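Local atomic coordinates of beta-glucosidase (Chaetomella raphigera, PDB entry 6JXG), a protein that probably hydrolyses terminal, non-reducing beta-D-glucosyl residues to release beta-D-glucose, as a secreted family 3 glycoside hydrolase of cellulose degradation. Residues G112-I117 / H179-W184; A120-E125 / C153-I158; P185-I190 / R671-S676. All coordinates share one frame; numbering follows the deposited sequence.

Contact 1 of 3, residues G112-I117 / H179-W184; sequences GPIGKI and HELYLW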
# COMPACT_ATOMS: atom_id res chain seq x y z
N GLY A 112 2.55 -0.89 7.06
CA GLY A 112 3.94 -0.76 7.58
C GLY A 112 4.78 -1.72 6.73
O GLY A 112 4.59 -2.94 6.75
N PRO A 113 5.75 -1.21 5.98
CA PRO A 113 6.24 0.16 5.93
C PRO A 113 5.23 1.16 5.28
O PRO A 113 4.45 0.79 4.33
CB PRO A 113 7.43 0.03 5.05
CG PRO A 113 7.09 -1.10 4.08
CD PRO A 113 6.42 -2.08 4.98
N ILE A 114 5.28 2.40 5.72
CA ILE A 114 4.60 3.48 5.00
C ILE A 114 5.50 3.96 3.85
O ILE A 114 5.01 4.47 2.84
CB ILE A 114 4.19 4.68 5.90
CG1 ILE A 114 5.39 5.48 6.41
CG2 ILE A 114 3.28 4.26 7.08
CD1 ILE A 114 4.97 6.74 7.22
N GLY A 115 6.83 3.78 3.99
CA GLY A 115 7.79 4.20 2.99
C GLY A 115 8.50 5.53 3.28
O GLY A 115 8.77 6.25 2.37
N LYS A 116 8.82 5.78 4.56
CA LYS A 116 9.57 6.95 5.01
C LYS A 116 10.96 7.05 4.34
O LYS A 116 11.49 8.19 4.19
CB LYS A 116 9.74 6.95 6.55
CG LYS A 116 11.21 7.14 7.01
CD LYS A 116 11.44 6.42 8.23
CE LYS A 116 12.74 5.78 8.50
NZ LYS A 116 13.78 6.61 9.11
N ILE A 117 11.51 5.90 3.96
CA ILE A 117 12.82 5.81 3.25
C ILE A 117 12.56 5.46 1.81
O ILE A 117 12.10 4.35 1.49
CB ILE A 117 13.78 4.77 3.88
CG1 ILE A 117 14.03 5.08 5.35
CG2 ILE A 117 15.05 4.64 3.05
CD1 ILE A 117 14.64 3.96 6.13
N HIS A 179 2.53 7.94 17.08
CA HIS A 179 1.07 8.09 16.95
C HIS A 179 0.56 8.83 15.71
O HIS A 179 -0.48 8.43 15.12
CB HIS A 179 0.53 8.78 18.23
CG HIS A 179 0.49 7.86 19.40
ND1 HIS A 179 1.58 7.59 20.19
CD2 HIS A 179 -0.52 7.12 19.89
CE1 HIS A 179 1.23 6.73 21.13
NE2 HIS A 179 -0.04 6.42 20.97
N GLU A 180 1.27 9.89 15.31
CA GLU A 180 0.81 10.73 14.19
C GLU A 180 1.15 10.22 12.84
O GLU A 180 0.51 10.65 11.86
CB GLU A 180 1.27 12.18 14.29
CG GLU A 180 0.53 12.87 15.40
CD GLU A 180 0.91 14.34 15.64
OE1 GLU A 180 1.29 15.09 14.72
OE2 GLU A 180 0.77 14.70 16.80
N LEU A 181 2.16 9.37 12.75
CA LEU A 181 2.68 8.98 11.48
C LEU A 181 2.52 7.44 11.31
O LEU A 181 1.60 7.02 10.63
CB LEU A 181 4.10 9.47 11.36
CG LEU A 181 4.72 9.37 10.04
CD1 LEU A 181 3.77 10.07 9.04
CD2 LEU A 181 6.10 9.99 10.10
N TYR A 182 3.33 6.64 11.99
CA TYR A 182 3.40 5.21 11.71
C TYR A 182 2.17 4.40 12.21
O TYR A 182 1.69 3.51 11.55
CB TYR A 182 4.75 4.60 12.25
CG TYR A 182 5.92 5.29 11.60
CD1 TYR A 182 6.24 5.01 10.29
CD2 TYR A 182 6.54 6.40 12.22
CE1 TYR A 182 7.28 5.70 9.64
CE2 TYR A 182 7.52 7.11 11.56
CZ TYR A 182 7.91 6.77 10.27
OH TYR A 182 8.90 7.48 9.53
N LEU A 183 1.68 4.72 13.38
CA LEU A 183 0.45 4.09 13.91
C LEU A 183 -0.85 4.43 13.18
O LEU A 183 -1.80 3.62 13.12
CB LEU A 183 0.33 4.41 15.41
CG LEU A 183 -0.74 3.57 16.15
CD1 LEU A 183 -0.33 2.12 16.15
CD2 LEU A 183 -0.93 4.14 17.57
N TRP A 184 -0.89 5.64 12.62
CA TRP A 184 -2.11 6.20 12.13
C TRP A 184 -2.89 5.26 11.12
O TRP A 184 -4.06 4.96 11.29
CB TRP A 184 -1.81 7.54 11.58
CG TRP A 184 -2.97 8.27 10.98
CD1 TRP A 184 -3.70 7.93 9.88
CD2 TRP A 184 -3.52 9.53 11.46
NE1 TRP A 184 -4.68 8.89 9.65
CE2 TRP A 184 -4.61 9.85 10.63
CE3 TRP A 184 -3.17 10.39 12.49
CZ2 TRP A 184 -5.34 11.02 10.79
CZ3 TRP A 184 -3.93 11.56 12.70
CH2 TRP A 184 -4.98 11.88 11.82
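Ile114 and Tyr182 mark the closest backbone approach, their CA atoms 7.0 Å apart, where the irregular chain of 112-117 passes the last part of helix 175-182. A cis peptide before Pro113 and a left-handed backbone at Gly115 (phi 100°) shape the loop, while a wider pi-type turn at 179-182 shapes the helical partner. The junction illustrates how a loop without regular structure can be fitted to a helix by side chains alone. Ile114 supplies the apolar wedge. Its CG1 lies between the backbone N and the carbonyl carbon (chi1 69°), and the extended branch beyond it carries CD1 into the corner between two side chains of the helix. There CD1 of Ile114 comes within 3.5 Å of CE1 of Tyr182, approaching the ring obliquely, and within 3.9 Å of CG of Leu181. Leu181 itself lies over one face of the Tyr182 ring, toward its rim; the ring thus meets its own chain neighbour as well as the loop. At the phenol end the aliphatic part of Lys116 bends round the hydroxyl; the short approach of Lys116 CD to Tyr182 OH, 3.0 Å, is doubtful, since chi1 to chi3 of the lysine are off staggered values. The ammonium group leads away to salt bridges with Asp549 and Glu553. On the loop side, the backbone nitrogens of Ile114 and Gly115 bond to the carboxylate of Glu161. Within the family 3 N-terminal, TIM-barrel domain, the contact joins the loop after strand 105-106 to helix 175-182; helix 131-147 borders it, Asn134 touching Ile114 and Pro131 touching Leu181.

Contact 2 of 3, residues A120-E125 / C153-I158; sequences AGRNWE and CAKHFI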
# COMPACT_ATOMS: atom_id res chain seq x y z
N ALA A 120 13.57 2.09 0.34
CA ALA A 120 13.23 0.85 1.00
C ALA A 120 12.40 -0.10 0.13
O ALA A 120 11.57 0.28 -0.72
CB ALA A 120 12.62 1.10 2.36
N GLY A 121 12.71 -1.39 0.24
CA GLY A 121 12.37 -2.29 -0.86
C GLY A 121 10.92 -2.74 -1.00
O GLY A 121 10.54 -3.23 -2.06
N ARG A 122 10.12 -2.59 0.06
CA ARG A 122 8.73 -3.07 0.02
C ARG A 122 7.68 -1.95 -0.03
O ARG A 122 6.48 -2.19 0.10
CB ARG A 122 8.48 -3.94 1.22
CG ARG A 122 9.32 -5.21 1.20
CD ARG A 122 9.02 -6.03 2.45
NE ARG A 122 7.73 -6.76 2.23
CZ ARG A 122 7.23 -7.69 3.05
NH1 ARG A 122 7.85 -7.98 4.18
NH2 ARG A 122 6.10 -8.31 2.74
N ASN A 123 8.12 -0.74 -0.27
CA ASN A 123 7.20 0.41 -0.14
C ASN A 123 6.06 0.39 -1.15
O ASN A 123 4.96 0.75 -0.85
CB ASN A 123 7.96 1.75 -0.24
CG ASN A 123 8.95 1.94 0.88
OD1 ASN A 123 8.91 1.26 1.87
ND2 ASN A 123 9.81 2.96 0.74
N TRP A 124 6.34 -0.12 -2.32
CA TRP A 124 5.33 -0.44 -3.35
C TRP A 124 4.16 -1.32 -2.95
O TRP A 124 3.03 -1.18 -3.51
CB TRP A 124 6.00 -1.03 -4.61
CG TRP A 124 6.73 -2.27 -4.38
CD1 TRP A 124 8.01 -2.39 -3.96
CD2 TRP A 124 6.17 -3.59 -4.41
NE1 TRP A 124 8.33 -3.74 -3.83
CE2 TRP A 124 7.20 -4.49 -4.09
CE3 TRP A 124 4.91 -4.10 -4.74
CZ2 TRP A 124 7.01 -5.91 -4.08
CZ3 TRP A 124 4.69 -5.53 -4.71
CH2 TRP A 124 5.74 -6.40 -4.39
N GLU A 125 4.35 -2.15 -1.92
CA GLU A 125 3.26 -2.95 -1.41
C GLU A 125 2.24 -2.14 -0.61
O GLU A 125 1.06 -2.55 -0.45
CB GLU A 125 3.78 -4.05 -0.46
CG GLU A 125 4.79 -5.04 -1.01
CD GLU A 125 4.81 -6.35 -0.25
OE1 GLU A 125 3.73 -7.01 -0.10
OE2 GLU A 125 5.91 -6.79 0.16
N CYS A 153 -5.61 -8.83 7.03
CA CYS A 153 -4.50 -8.85 7.94
C CYS A 153 -3.65 -7.60 7.62
O CYS A 153 -2.80 -7.59 6.71
CB CYS A 153 -3.63 -10.10 7.74
SG CYS A 153 -2.26 -10.18 9.00
N ALA A 154 -3.82 -6.58 8.44
CA ALA A 154 -2.97 -5.43 8.35
C ALA A 154 -1.54 -5.73 8.84
O ALA A 154 -1.32 -6.12 10.02
CB ALA A 154 -3.56 -4.27 9.16
N LYS A 155 -0.57 -5.46 7.99
CA LYS A 155 0.83 -5.85 8.31
C LYS A 155 1.74 -4.68 7.90
O LYS A 155 1.33 -3.87 7.01
CB LYS A 155 1.19 -7.17 7.62
CG LYS A 155 1.35 -7.15 6.11
CD LYS A 155 1.40 -8.57 5.51
CE LYS A 155 1.92 -8.45 4.10
NZ LYS A 155 2.04 -9.74 3.40
N HIS A 156 2.95 -4.54 8.41
CA HIS A 156 3.64 -5.32 9.41
C HIS A 156 3.85 -4.34 10.58
O HIS A 156 4.40 -3.22 10.40
CB HIS A 156 5.02 -5.75 8.90
CG HIS A 156 4.99 -6.37 7.54
ND1 HIS A 156 4.94 -5.62 6.38
CD2 HIS A 156 4.95 -7.66 7.15
CE1 HIS A 156 4.92 -6.44 5.33
NE2 HIS A 156 4.95 -7.68 5.78
N PHE A 157 3.28 -4.69 11.72
CA PHE A 157 3.29 -3.84 12.88
C PHE A 157 4.62 -4.06 13.69
O PHE A 157 4.77 -5.11 14.31
CB PHE A 157 2.10 -4.20 13.80
CG PHE A 157 1.98 -3.27 15.01
CD1 PHE A 157 1.35 -2.06 14.87
CD2 PHE A 157 2.55 -3.61 16.28
CE1 PHE A 157 1.21 -1.17 15.98
CE2 PHE A 157 2.43 -2.74 17.37
CZ PHE A 157 1.77 -1.51 17.19
N ILE A 158 5.56 -3.13 13.73
CA ILE A 158 5.53 -1.81 13.15
C ILE A 158 7.02 -1.35 13.07
O ILE A 158 7.90 -1.91 13.75
CB ILE A 158 4.67 -0.84 14.07
CG1 ILE A 158 4.33 0.45 13.32
CG2 ILE A 158 5.38 -0.61 15.41
CD1 ILE A 158 3.18 1.28 13.89
O HOH W 1 3.58 -9.35 1.27
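Arg122 and His156 reach each other from backbones far apart: both side chains set out with CG beside the backbone N and opposite the carbonyl carbon, and the arginine then bends at CG-CD (chi3 79°). The bend turns its guanidinium so that one face receives the CE1-NE2 edge of the imidazole: CE1 of His156 is 3.5 Å from CZ of Arg122. The two planes stand 58° apart, inclined rather than stacked flat. On strand 153-157, with a cis peptide before His156, Lys155 and His156 both point toward the arginine, and CG of Lys155 rests over the centre of the imidazole. The rotation of the guanidinium is fixed by Glu125, three residues on, in the 3-10 segment 123-125. Arg122 NE donates to Glu125 OE2 at 2.8 Å (155° at the hydrogen), and Arg122 NH2 reaches the same OE2 at 3.0 Å. Both bonds lie in the guanidinium plane but meet the oxygen from one side of the carboxylate plane. Glu125 OE1 accepts a hydrogen bond from a water at 2.7 Å, and that water accepts from Lys155 NZ at 2.7 Å. Lys155 NZ also bonds to Leu107 O, His156 ND1 to Gly112 O, and the imidazole touches Asp232. This cluster rises from a parallel strand of the TIM-barrel domain, and a buried Lys-His pair on a cis peptide is consistent with the sugar pocket of family 3 enzymes. One carboxylate thus pairs directly with Arg122 and through a water with Lys155, probably offsetting the like charges of Arg122 NH2 and Lys155 NZ, 4.4 Å apart.

Contact 3 of 3, residues P185-I190 / R671-S676; sequences PFADAI and RRKDLS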
# COMPACT_ATOMS: atom_id res chain seq x y z
N PRO A 185 -2.17 4.67 10.15
CA PRO A 185 -2.91 3.73 9.29
C PRO A 185 -3.33 2.46 9.97
O PRO A 185 -4.34 1.89 9.57
CB PRO A 185 -1.96 3.39 8.18
CG PRO A 185 -0.71 4.13 8.48
CD PRO A 185 -0.84 5.00 9.66
N PHE A 186 -2.58 2.01 10.98
CA PHE A 186 -3.05 0.86 11.74
C PHE A 186 -4.29 1.19 12.55
O PHE A 186 -5.24 0.38 12.65
CB PHE A 186 -1.97 0.28 12.64
CG PHE A 186 -0.95 -0.52 11.89
CD1 PHE A 186 -1.20 -1.85 11.55
CD2 PHE A 186 0.26 0.06 11.51
CE1 PHE A 186 -0.28 -2.61 10.90
CE2 PHE A 186 1.21 -0.71 10.86
CZ PHE A 186 0.95 -2.08 10.58
N ALA A 187 -4.36 2.41 13.06
CA ALA A 187 -5.59 2.83 13.80
C ALA A 187 -6.79 2.87 12.87
O ALA A 187 -7.88 2.35 13.23
CB ALA A 187 -5.36 4.18 14.49
N ASP A 188 -6.62 3.41 11.66
CA ASP A 188 -7.71 3.37 10.63
C ASP A 188 -8.13 1.92 10.32
O ASP A 188 -9.31 1.57 10.22
CB ASP A 188 -7.33 4.08 9.32
CG ASP A 188 -7.57 5.61 9.34
OD1 ASP A 188 -7.84 6.21 10.44
OD2 ASP A 188 -7.55 6.16 8.25
N ALA A 189 -7.15 1.06 10.22
CA ALA A 189 -7.40 -0.34 9.95
C ALA A 189 -8.21 -1.01 11.04
O ALA A 189 -9.15 -1.71 10.78
CB ALA A 189 -6.11 -1.05 9.71
N ILE A 190 -7.81 -0.83 12.27
CA ILE A 190 -8.58 -1.29 13.41
C ILE A 190 -10.02 -0.74 13.48
O ILE A 190 -10.97 -1.52 13.70
CB ILE A 190 -7.80 -1.01 14.69
CG1 ILE A 190 -6.50 -1.85 14.67
CG2 ILE A 190 -8.63 -1.33 15.90
CD1 ILE A 190 -5.41 -1.51 15.70
N ARG A 671 -12.68 14.35 10.44
CA ARG A 671 -12.87 13.69 11.73
C ARG A 671 -12.22 14.55 12.81
O ARG A 671 -11.29 15.29 12.54
CB ARG A 671 -12.20 12.31 11.71
CG ARG A 671 -12.80 11.30 10.73
CD ARG A 671 -11.89 10.12 10.56
NE ARG A 671 -10.59 10.53 10.01
CZ ARG A 671 -9.63 9.65 9.74
NH1 ARG A 671 -9.83 8.35 9.93
NH2 ARG A 671 -8.48 10.08 9.33
N ARG A 672 -12.65 14.41 14.04
CA ARG A 672 -11.97 15.09 15.11
C ARG A 672 -10.48 14.80 15.11
O ARG A 672 -9.66 15.69 15.34
CB ARG A 672 -12.61 14.67 16.48
CG ARG A 672 -11.91 15.27 17.69
CD ARG A 672 -12.77 15.42 19.00
NE ARG A 672 -14.02 14.74 18.85
CZ ARG A 672 -15.24 15.22 18.83
NH1 ARG A 672 -15.59 16.46 19.08
NH2 ARG A 672 -16.17 14.35 18.59
N LYS A 673 -10.10 13.53 14.87
CA LYS A 673 -8.70 13.12 14.81
C LYS A 673 -7.91 13.89 13.76
O LYS A 673 -6.74 14.13 13.94
CB LYS A 673 -8.58 11.61 14.52
CG LYS A 673 -7.20 11.09 14.85
CD LYS A 673 -7.11 9.55 14.64
CE LYS A 673 -5.79 8.99 15.09
NZ LYS A 673 -5.64 7.51 14.90
N ASP A 674 -8.57 14.27 12.69
CA ASP A 674 -7.89 14.94 11.58
C ASP A 674 -7.43 16.35 11.98
O ASP A 674 -6.53 16.91 11.33
CB ASP A 674 -8.83 15.02 10.38
CG ASP A 674 -9.09 13.67 9.76
OD1 ASP A 674 -8.09 12.91 9.74
OD2 ASP A 674 -10.26 13.37 9.34
N LEU A 675 -8.04 16.86 13.05
CA LEU A 675 -7.78 18.17 13.59
C LEU A 675 -7.09 18.13 14.94
O LEU A 675 -7.02 19.16 15.63
CB LEU A 675 -9.09 18.95 13.74
CG LEU A 675 -9.85 19.15 12.44
CD1 LEU A 675 -11.23 19.69 12.73
CD2 LEU A 675 -9.12 20.08 11.48
N SER A 676 -6.42 17.02 15.24
CA SER A 676 -5.78 16.79 16.52
C SER A 676 -4.31 16.53 16.38
O SER A 676 -3.73 16.33 15.26
CB SER A 676 -6.40 15.57 17.20
OG SER A 676 -7.77 15.79 17.43
O HOH W 2 -6.73 8.51 7.58
O HOH W 3 -6.05 6.99 12.27
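Asp188 OD1 is gripped twice: Arg671 NH1 donates to it at 3.0 Å (147° at the hydrogen) and water 3 donates to it at 2.7 Å. The arginine bond is a salt bridge, met on the syn side of the carboxylate and 31° out of its plane; carboxylate and guanidinium are turned 64° against each other. Water 3 accepts from Lys673 NZ at 2.7 Å, while water 2 joins Asp188 OD2 to Arg671 NH2, so each carboxylate oxygen has a water link to the opposite segment. The guanidinium is held in its orientation by Asp674, which it grips side-on: Arg671 NE meets Asp674 OD2 at 2.9 Å and Arg671 NH2 meets Asp674 OD1 at 2.9 Å. The backbone N of Arg671 shares that OD2, also bonding to it. Lys673 runs fully extended beyond CG, its NZ against the methyl of Ala187 and engaged in a cation-pi contact with Trp184. With a leucine in place of Arg671, Asp188 would probably lose its charged mate and Asp674 would be left without the guanidinium that pairs with it. This is an interdomain salt-bridge network, tying helix 184-191 of the TIM-barrel domain to the fibronectin type III-like domain. Its chemistry, two aspartates sharing one arginine with water-relayed help from a lysine, suggests that, between these two segments, charge pairing and water links carry most of the contact.

Overall arrangement
Followed from the N terminus, the chain lays down 112-117 and then 120-125, both in the loop after strand 105-106. Contact 2 closes first, when strand 151-157 returns to 120-125; contact 1 then closes around it, as helix 175-182 comes back to 112-117, so the shorter loop is nested in the longer. The two also touch directly, Ile117 O meeting Asn123 ND2. Contact 3 follows in series and spans 480 residues, joining helix 184-191 to the fibronectin type III-like domain. Phe186 packs on the strand of contact 2, and Trp184 on 671-676. Together the contacts link the barrel strand and its following helices to the fibronectin type III-like domain.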